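Local coordinates for uncharacterized protein Atu2452 (Agrobacterium tumefaciens, PDB 2R8B) that is of unknown function but is probably an alpha/beta-hydrolase of the dienelactone hydrolase family, at residues 164-176 with 230-244. Sequence-based numbering, arbitrary orientation.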
ATOM      1  N   GLU A 164      -9.651  -7.759  -6.578  1.00 56.82           N
ATOM      2  CA  GLU A 164     -10.083  -7.076  -7.773  1.00 57.41           C
ATOM      3  C   GLU A 164     -10.225  -5.566  -7.630  1.00 57.44           C
ATOM      4  O   GLU A 164     -10.648  -4.867  -8.572  1.00 58.58           O
ATOM      5  CB  GLU A 164     -11.335  -7.748  -8.354  1.00 56.71           C
ATOM      6  CG  GLU A 164     -10.931  -8.903  -9.268  1.00 57.74           C
ATOM      7  CD  GLU A 164     -12.069  -9.508 -10.135  1.00 59.19           C
ATOM      8  OE1 GLU A 164     -13.085  -8.808 -10.383  1.00 63.00           O
ATOM      9  OE2 GLU A 164     -11.926 -10.680 -10.600  1.00 58.38           O
ATOM     10  N   LEU A 165      -9.858  -5.036  -6.474  1.00 56.86           N
ATOM     11  CA  LEU A 165      -9.911  -3.580  -6.284  1.00 56.15           C
ATOM     12  C   LEU A 165      -8.772  -2.788  -6.971  1.00 56.14           C
ATOM     13  O   LEU A 165      -9.033  -1.895  -7.726  1.00 57.25           O
ATOM     14  CB  LEU A 165     -10.065  -3.226  -4.808  1.00 55.07           C
ATOM     15  CG  LEU A 165     -10.083  -1.737  -4.511  1.00 55.32           C
ATOM     16  CD1 LEU A 165     -11.299  -1.069  -5.139  1.00 53.08           C
ATOM     17  CD2 LEU A 165     -10.065  -1.518  -3.004  1.00 53.18           C
ATOM     18  N   PHE A 166      -7.522  -3.144  -6.744  1.00 57.01           N
ATOM     19  CA  PHE A 166      -6.384  -2.402  -7.267  1.00 57.07           C
ATOM     20  C   PHE A 166      -5.922  -2.744  -8.659  1.00 57.41           C
ATOM     21  O   PHE A 166      -5.861  -3.915  -9.040  1.00 57.99           O
ATOM     22  CB  PHE A 166      -5.193  -2.550  -6.332  1.00 57.29           C
ATOM     23  CG  PHE A 166      -5.230  -1.598  -5.180  1.00 58.21           C
ATOM     24  CD1 PHE A 166      -6.001  -1.888  -4.041  1.00 58.26           C
ATOM     25  CD2 PHE A 166      -4.521  -0.392  -5.231  1.00 58.03           C
ATOM     26  CE1 PHE A 166      -6.054  -0.985  -2.953  1.00 59.38           C
ATOM     27  CE2 PHE A 166      -4.591   0.512  -4.167  1.00 57.82           C
ATOM     28  CZ  PHE A 166      -5.360   0.215  -3.026  1.00 58.06           C
ATOM     29  N   ASP A 167      -5.510  -1.700  -9.370  1.00 56.84           N
ATOM     30  CA  ASP A 167      -4.906  -1.834 -10.658  1.00 56.87           C
ATOM     31  C   ASP A 167      -3.415  -1.868 -10.552  1.00 55.82           C
ATOM     32  O   ASP A 167      -2.768  -2.608 -11.275  1.00 55.55           O
ATOM     33  CB  ASP A 167      -5.299  -0.648 -11.539  1.00 58.00           C
ATOM     34  CG  ASP A 167      -6.703  -0.780 -12.064  1.00 60.58           C
ATOM     35  OD1 ASP A 167      -6.812  -1.224 -13.245  1.00 62.87           O
ATOM     36  OD2 ASP A 167      -7.673  -0.495 -11.286  1.00 62.09           O
ATOM     37  N   ALA A 168      -2.868  -1.019  -9.696  1.00 55.04           N
ATOM     38  CA  ALA A 168      -1.428  -1.016  -9.476  1.00 54.87           C
ATOM     39  C   ALA A 168      -1.101  -0.840  -8.012  1.00 54.64           C
ATOM     40  O   ALA A 168      -1.819  -0.150  -7.289  1.00 55.11           O
ATOM     41  CB  ALA A 168      -0.795   0.067 -10.247  1.00 54.61           C
ATOM     42  N   ALA A 169      -0.020  -1.449  -7.558  1.00 54.07           N
ATOM     43  CA  ALA A 169       0.353  -1.245  -6.173  1.00 54.23           C
ATOM     44  C   ALA A 169       1.854  -1.226  -6.006  1.00 54.09           C
ATOM     45  O   ALA A 169       2.559  -2.036  -6.621  1.00 54.53           O
ATOM     46  CB  ALA A 169      -0.271  -2.317  -5.297  1.00 54.34           C
ATOM     47  N   VAL A 170       2.382  -0.303  -5.212  1.00 53.34           N
ATOM     48  CA  VAL A 170       3.781  -0.486  -4.918  1.00 52.96           C
ATOM     49  C   VAL A 170       3.972  -0.780  -3.456  1.00 53.65           C
ATOM     50  O   VAL A 170       3.444  -0.078  -2.589  1.00 53.92           O
ATOM     51  CB  VAL A 170       4.717   0.583  -5.535  1.00 53.59           C
ATOM     52  CG1 VAL A 170       3.948   1.648  -6.279  1.00 51.10           C
ATOM     53  CG2 VAL A 170       5.676   1.142  -4.523  1.00 52.49           C
ATOM     54  N   LEU A 171       4.646  -1.891  -3.178  1.00 53.35           N
ATOM     55  CA  LEU A 171       4.874  -2.285  -1.801  1.00 52.65           C
ATOM     56  C   LEU A 171       6.307  -2.007  -1.392  1.00 52.32           C
ATOM     57  O   LEU A 171       7.237  -2.619  -1.900  1.00 52.67           O
ATOM     58  CB  LEU A 171       4.535  -3.748  -1.631  1.00 52.68           C
ATOM     59  CG  LEU A 171       3.139  -4.139  -2.141  1.00 52.34           C
ATOM     60  CD1 LEU A 171       2.966  -5.632  -2.045  1.00 45.42           C
ATOM     61  CD2 LEU A 171       2.014  -3.439  -1.393  1.00 51.83           C
HETATM   62  N   MSE A 172       6.507  -1.060  -0.494  1.00 51.81           N
HETATM   63  CA  MSE A 172       7.865  -0.753  -0.096  1.00 51.57           C
HETATM   64  C   MSE A 172       8.225  -1.446   1.201  1.00 51.00           C
HETATM   65  O   MSE A 172       7.723  -1.108   2.261  1.00 51.06           O
HETATM   66  CB  MSE A 172       8.038   0.761  -0.061  1.00 51.87           C
HETATM   67  CG  MSE A 172       7.667   1.322  -1.406  1.00 51.22           C
HETATM   68 SE   MSE A 172       8.081   3.173  -1.569  0.60 53.42          SE
HETATM   69  CE  MSE A 172       9.865   3.087  -2.432  1.00 55.02           C
ATOM     70  N   HIS A 173       9.074  -2.464   1.099  1.00 50.52           N
ATOM     71  CA  HIS A 173       9.485  -3.192   2.250  1.00 49.81           C
ATOM     72  C   HIS A 173       8.247  -3.738   2.960  1.00 50.33           C
ATOM     73  O   HIS A 173       7.977  -3.351   4.077  1.00 51.05           O
ATOM     74  CB  HIS A 173      10.305  -2.294   3.179  1.00 48.66           C
ATOM     75  CG  HIS A 173      11.573  -1.795   2.558  1.00 50.43           C
ATOM     76  ND1 HIS A 173      12.814  -2.324   2.853  1.00 51.79           N
ATOM     77  CD2 HIS A 173      11.796  -0.821   1.647  1.00 52.55           C
ATOM     78  CE1 HIS A 173      13.742  -1.705   2.149  1.00 51.98           C
ATOM     79  NE2 HIS A 173      13.148  -0.787   1.408  1.00 53.98           N
ATOM     80  N   PRO A 174       7.478  -4.621   2.299  1.00 50.37           N
ATOM     81  CA  PRO A 174       6.410  -5.340   2.979  1.00 51.35           C
ATOM     82  C   PRO A 174       6.950  -6.430   3.881  1.00 52.84           C
ATOM     83  O   PRO A 174       8.119  -6.840   3.741  1.00 55.08           O
ATOM     84  CB  PRO A 174       5.684  -6.025   1.830  1.00 50.86           C
ATOM     85  CG  PRO A 174       6.777  -6.287   0.860  1.00 49.66           C
ATOM     86  CD  PRO A 174       7.551  -5.013   0.882  1.00 49.90           C
ATOM     87  N   LEU A 175       6.090  -6.918   4.775  1.00 53.76           N
ATOM     88  CA  LEU A 175       6.377  -8.045   5.676  1.00 54.61           C
ATOM     89  C   LEU A 175       5.046  -8.765   5.766  1.00 54.87           C
ATOM     90  O   LEU A 175       4.122  -8.244   6.369  1.00 55.93           O
ATOM     91  CB  LEU A 175       6.704  -7.517   7.069  1.00 53.71           C
ATOM     92  CG  LEU A 175       7.339  -8.396   8.144  1.00 54.64           C
ATOM     93  CD1 LEU A 175       6.809  -8.012   9.542  1.00 54.99           C
ATOM     94  CD2 LEU A 175       7.198  -9.863   7.899  1.00 50.12           C
ATOM     95  N   ILE A 176       4.897  -9.915   5.131  1.00 54.62           N
ATOM     96  CA  ILE A 176       3.671 -10.696   5.344  1.00 54.15           C
ATOM     97  C   ILE A 176       4.100 -12.053   5.846  1.00 54.11           C
ATOM     98  O   ILE A 176       4.823 -12.753   5.137  1.00 53.98           O
ATOM     99  CB  ILE A 176       2.837 -10.822   4.056  1.00 54.03           C
ATOM    100  CG1 ILE A 176       2.308  -9.450   3.621  1.00 53.52           C
ATOM    101  CG2 ILE A 176       1.701 -11.745   4.240  1.00 53.04           C
ATOM    102  CD1 ILE A 176       1.021  -9.046   4.251  1.00 51.45           C
ATOM    103  N   HIS A 230      16.143  -1.631   6.071  1.00 47.57           N
ATOM    104  CA  HIS A 230      14.763  -1.146   5.988  1.00 47.11           C
ATOM    105  C   HIS A 230      14.651   0.214   5.296  1.00 48.04           C
ATOM    106  O   HIS A 230      13.527   0.717   5.024  1.00 49.14           O
ATOM    107  CB  HIS A 230      14.204  -1.004   7.400  1.00 45.91           C
ATOM    108  CG  HIS A 230      12.710  -1.054   7.467  1.00 46.07           C
ATOM    109  ND1 HIS A 230      11.965  -2.062   6.873  1.00 49.48           N
ATOM    110  CD2 HIS A 230      11.819  -0.247   8.087  1.00 43.55           C
ATOM    111  CE1 HIS A 230      10.682  -1.876   7.132  1.00 45.96           C
ATOM    112  NE2 HIS A 230      10.566  -0.774   7.856  1.00 46.73           N
ATOM    113  N   GLU A 231      15.796   0.842   5.037  1.00 48.08           N
ATOM    114  CA  GLU A 231      15.809   2.153   4.380  1.00 48.17           C
ATOM    115  C   GLU A 231      15.328   2.061   2.933  1.00 48.60           C
ATOM    116  O   GLU A 231      15.568   1.060   2.219  1.00 49.08           O
ATOM    117  CB  GLU A 231      17.196   2.799   4.443  1.00 47.69           C
ATOM    118  CG  GLU A 231      18.184   2.412   3.313  1.00 49.65           C
ATOM    119  CD  GLU A 231      18.944   1.090   3.546  1.00 49.65           C
ATOM    120  OE1 GLU A 231      19.897   0.811   2.787  1.00 51.04           O
ATOM    121  OE2 GLU A 231      18.619   0.348   4.493  1.00 48.70           O
ATOM    122  N   ILE A 232      14.612   3.099   2.522  1.00 49.28           N
ATOM    123  CA  ILE A 232      14.315   3.329   1.117  1.00 49.53           C
ATOM    124  C   ILE A 232      15.558   3.910   0.444  1.00 49.97           C
ATOM    125  O   ILE A 232      15.992   4.998   0.860  1.00 50.56           O
ATOM    126  CB  ILE A 232      13.195   4.336   1.010  1.00 49.24           C
ATOM    127  CG1 ILE A 232      11.881   3.678   1.383  1.00 49.66           C
ATOM    128  CG2 ILE A 232      13.135   4.967  -0.387  1.00 48.37           C
ATOM    129  CD1 ILE A 232      10.790   4.712   1.513  1.00 52.80           C
ATOM    130  N   ARG A 233      16.138   3.203  -0.549  1.00 49.76           N
ATOM    131  CA  ARG A 233      17.217   3.775  -1.401  1.00 49.76           C
ATOM    132  C   ARG A 233      16.693   4.606  -2.581  1.00 49.83           C
ATOM    133  O   ARG A 233      15.569   4.401  -3.057  1.00 48.75           O
ATOM    134  CB  ARG A 233      18.224   2.728  -1.880  1.00 49.21           C
ATOM    135  CG  ARG A 233      18.958   2.155  -0.713  1.00 51.36           C
ATOM    136  CD  ARG A 233      20.341   1.570  -1.017  1.00 51.42           C
ATOM    137  NE  ARG A 233      20.836   0.991   0.228  1.00 49.87           N
ATOM    138  CZ  ARG A 233      22.046   0.500   0.426  1.00 48.74           C
ATOM    139  NH1 ARG A 233      22.930   0.515  -0.544  1.00 50.81           N
ATOM    140  NH2 ARG A 233      22.358  -0.012   1.604  1.00 47.55           N
ATOM    141  N   SER A 234      17.526   5.544  -3.039  1.00 50.25           N
ATOM    142  CA  SER A 234      17.150   6.378  -4.149  1.00 51.06           C
ATOM    143  C   SER A 234      16.815   5.486  -5.335  1.00 50.77           C
ATOM    144  O   SER A 234      15.908   5.811  -6.115  1.00 51.05           O
ATOM    145  CB  SER A 234      18.239   7.391  -4.487  1.00 51.29           C
ATOM    146  OG  SER A 234      19.125   6.869  -5.450  1.00 54.70           O
ATOM    147  N   GLY A 235      17.509   4.351  -5.436  1.00 50.00           N
ATOM    148  CA  GLY A 235      17.192   3.339  -6.438  1.00 49.87           C
ATOM    149  C   GLY A 235      15.757   2.828  -6.409  1.00 50.12           C
ATOM    150  O   GLY A 235      15.177   2.552  -7.467  1.00 49.28           O
ATOM    151  N   GLU A 236      15.190   2.665  -5.205  1.00 51.04           N
ATOM    152  CA  GLU A 236      13.741   2.297  -5.056  1.00 52.56           C
ATOM    153  C   GLU A 236      12.841   3.390  -5.637  1.00 52.49           C
ATOM    154  O   GLU A 236      11.829   3.111  -6.275  1.00 53.02           O
ATOM    155  CB  GLU A 236      13.292   2.102  -3.594  1.00 51.71           C
ATOM    156  CG  GLU A 236      14.231   1.355  -2.671  1.00 53.59           C
ATOM    157  CD  GLU A 236      13.560   0.788  -1.406  1.00 54.51           C
ATOM    158  OE1 GLU A 236      14.278   0.594  -0.390  1.00 57.94           O
ATOM    159  OE2 GLU A 236      12.339   0.514  -1.414  1.00 56.75           O
ATOM    160  N   ILE A 237      13.206   4.643  -5.396  1.00 52.51           N
ATOM    161  CA  ILE A 237      12.358   5.717  -5.828  1.00 52.34           C
ATOM    162  C   ILE A 237      12.379   5.742  -7.336  1.00 52.79           C
ATOM    163  O   ILE A 237      11.346   5.984  -7.945  1.00 53.62           O
ATOM    164  CB  ILE A 237      12.733   7.069  -5.202  1.00 52.38           C
ATOM    165  CG1 ILE A 237      12.491   7.008  -3.691  1.00 50.30           C
ATOM    166  CG2 ILE A 237      11.902   8.230  -5.840  1.00 50.63           C
ATOM    167  CD1 ILE A 237      13.160   8.148  -2.905  1.00 49.26           C
ATOM    168  N   ASP A 238      13.526   5.427  -7.931  1.00 52.31           N
ATOM    169  CA  ASP A 238      13.617   5.337  -9.380  1.00 52.64           C
ATOM    170  C   ASP A 238      12.652   4.342  -9.948  1.00 52.20           C
ATOM    171  O   ASP A 238      11.819   4.668 -10.783  1.00 52.74           O
ATOM    172  CB  ASP A 238      15.025   4.974  -9.794  1.00 52.47           C
ATOM    173  CG  ASP A 238      15.970   6.112  -9.568  1.00 55.06           C
ATOM    174  OD1 ASP A 238      15.506   7.252  -9.292  1.00 58.40           O
ATOM    175  OD2 ASP A 238      17.181   5.882  -9.664  1.00 59.23           O
ATOM    176  N   ALA A 239      12.747   3.129  -9.455  1.00 52.12           N
ATOM    177  CA  ALA A 239      11.878   2.062  -9.901  1.00 52.17           C
ATOM    178  C   ALA A 239      10.402   2.459  -9.710  1.00 51.79           C
ATOM    179  O   ALA A 239       9.558   2.092 -10.532  1.00 51.36           O
ATOM    180  CB  ALA A 239      12.231   0.753  -9.169  1.00 50.68           C
ATOM    181  N   VAL A 240      10.102   3.217  -8.644  1.00 51.76           N
ATOM    182  CA  VAL A 240       8.749   3.701  -8.436  1.00 52.20           C
ATOM    183  C   VAL A 240       8.364   4.611  -9.594  1.00 52.59           C
ATOM    184  O   VAL A 240       7.325   4.451 -10.198  1.00 52.98           O
ATOM    185  CB  VAL A 240       8.593   4.446  -7.130  1.00 52.16           C
ATOM    186  CG1 VAL A 240       7.211   5.072  -7.069  1.00 52.55           C
ATOM    187  CG2 VAL A 240       8.733   3.500  -5.963  1.00 52.52           C
ATOM    188  N   ARG A 241       9.242   5.533  -9.926  1.00 52.99           N
ATOM    189  CA  ARG A 241       8.984   6.470 -11.000  1.00 53.95           C
ATOM    190  C   ARG A 241       8.814   5.798 -12.345  1.00 54.27           C
ATOM    191  O   ARG A 241       7.873   6.106 -13.067  1.00 54.74           O
ATOM    192  CB  ARG A 241      10.073   7.511 -11.079  1.00 53.28           C
ATOM    193  CG  ARG A 241       9.726   8.733 -10.379  1.00 54.66           C
ATOM    194  CD  ARG A 241      10.594   9.831 -10.945  1.00 59.74           C
ATOM    195  NE  ARG A 241      11.958   9.425 -10.673  1.00 63.17           N
ATOM    196  CZ  ARG A 241      12.629   9.782  -9.584  1.00 64.58           C
ATOM    197  NH1 ARG A 241      12.058  10.620  -8.714  1.00 63.80           N
ATOM    198  NH2 ARG A 241      13.866   9.316  -9.383  1.00 63.46           N
ATOM    199  N   GLY A 242       9.735   4.909 -12.697  1.00 54.43           N
ATOM    200  CA  GLY A 242       9.575   4.092 -13.900  1.00 54.54           C
ATOM    201  C   GLY A 242       8.291   3.257 -13.892  1.00 54.68           C
ATOM    202  O   GLY A 242       7.628   3.142 -14.929  1.00 55.14           O
ATOM    203  N   PHE A 243       7.911   2.713 -12.732  1.00 54.19           N
ATOM    204  CA  PHE A 243       6.751   1.821 -12.639  1.00 53.95           C
ATOM    205  C   PHE A 243       5.425   2.555 -12.873  1.00 54.39           C
ATOM    206  O   PHE A 243       4.641   2.158 -13.728  1.00 54.91           O
ATOM    207  CB  PHE A 243       6.770   1.055 -11.303  1.00 53.70           C
ATOM    208  CG  PHE A 243       5.552   0.190 -11.057  1.00 51.41           C
ATOM    209  CD1 PHE A 243       5.488  -1.105 -11.555  1.00 48.79           C
ATOM    210  CD2 PHE A 243       4.476   0.679 -10.292  1.00 49.88           C
ATOM    211  CE1 PHE A 243       4.360  -1.912 -11.304  1.00 49.37           C
ATOM    212  CE2 PHE A 243       3.324  -0.112 -10.016  1.00 48.78           C
ATOM    213  CZ  PHE A 243       3.250  -1.401 -10.537  1.00 49.90           C
ATOM    214  N   LEU A 244       5.196   3.649 -12.158  1.00 54.73           N
ATOM    215  CA  LEU A 244       3.956   4.411 -12.285  1.00 54.57           C
ATOM    216  C   LEU A 244       3.869   5.302 -13.495  1.00 55.34           C
ATOM    217  O   LEU A 244       2.827   5.946 -13.712  1.00 55.60           O
ATOM    218  CB  LEU A 244       3.752   5.286 -11.064  1.00 54.15           C
ATOM    219  CG  LEU A 244       3.634   4.575  -9.719  1.00 54.35           C
ATOM    220  CD1 LEU A 244       3.776   5.619  -8.666  1.00 54.55           C
ATOM    221  CD2 LEU A 244       2.343   3.771  -9.528  1.00 52.74           C
TER
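H173, just past the end of strand 168-172, reaches across to the start of helix 234-244 and donates a hydrogen bond from NE2 to OE1 of E236, 2.5 Å long and nearly straight at 170°. OE1 lies in the imidazole plane and is met through its syn lone pair, on the side of OE2. Placing CG beside the backbone N (chi1 -62°) puts the ring against the loop 230-233, with the carbonyl O of H230 over the centre of one face, 3.7 Å above the plane. Two further bonds hold the carboxylate: OE1 also accepts from the backbone N of R233, from above the carboxylate plane, and OE2 is bonded to T194 of the neighbouring strand 190-196. The other ring nitrogen, ND1 of H173, bonds OD2 of D199, which is also hydrogen-bonded to ND1 of H230, so one aspartate joins two histidines whose rings meet obliquely, their planes at 75°.

Beside this polar cluster the contact is apolar. The selenomethionine M172 bends at chi3, and its CE lies 3.7 Å from CG2 of V240, the two side chains crossing at about a right angle, while I232 also adjoins it. Farther back along the strand, CG2 of V170 touches CG2 of V240, and its CG1 approaches both F243 and L244; CB of A168 lies 4.1 Å from CE2 of F243.

Strand and helix run almost exactly antiparallel, their axes 10.1 Å apart, as in a helix packed on the parallel part of the mixed sheet. With S149 on a GxSxG nucleophile elbow, H230 and D199 fit the Ser-His-Asp catalytic triad of the alpha/beta-hydrolase fold, and H173 probably positions the aspartate as a second-shell residue.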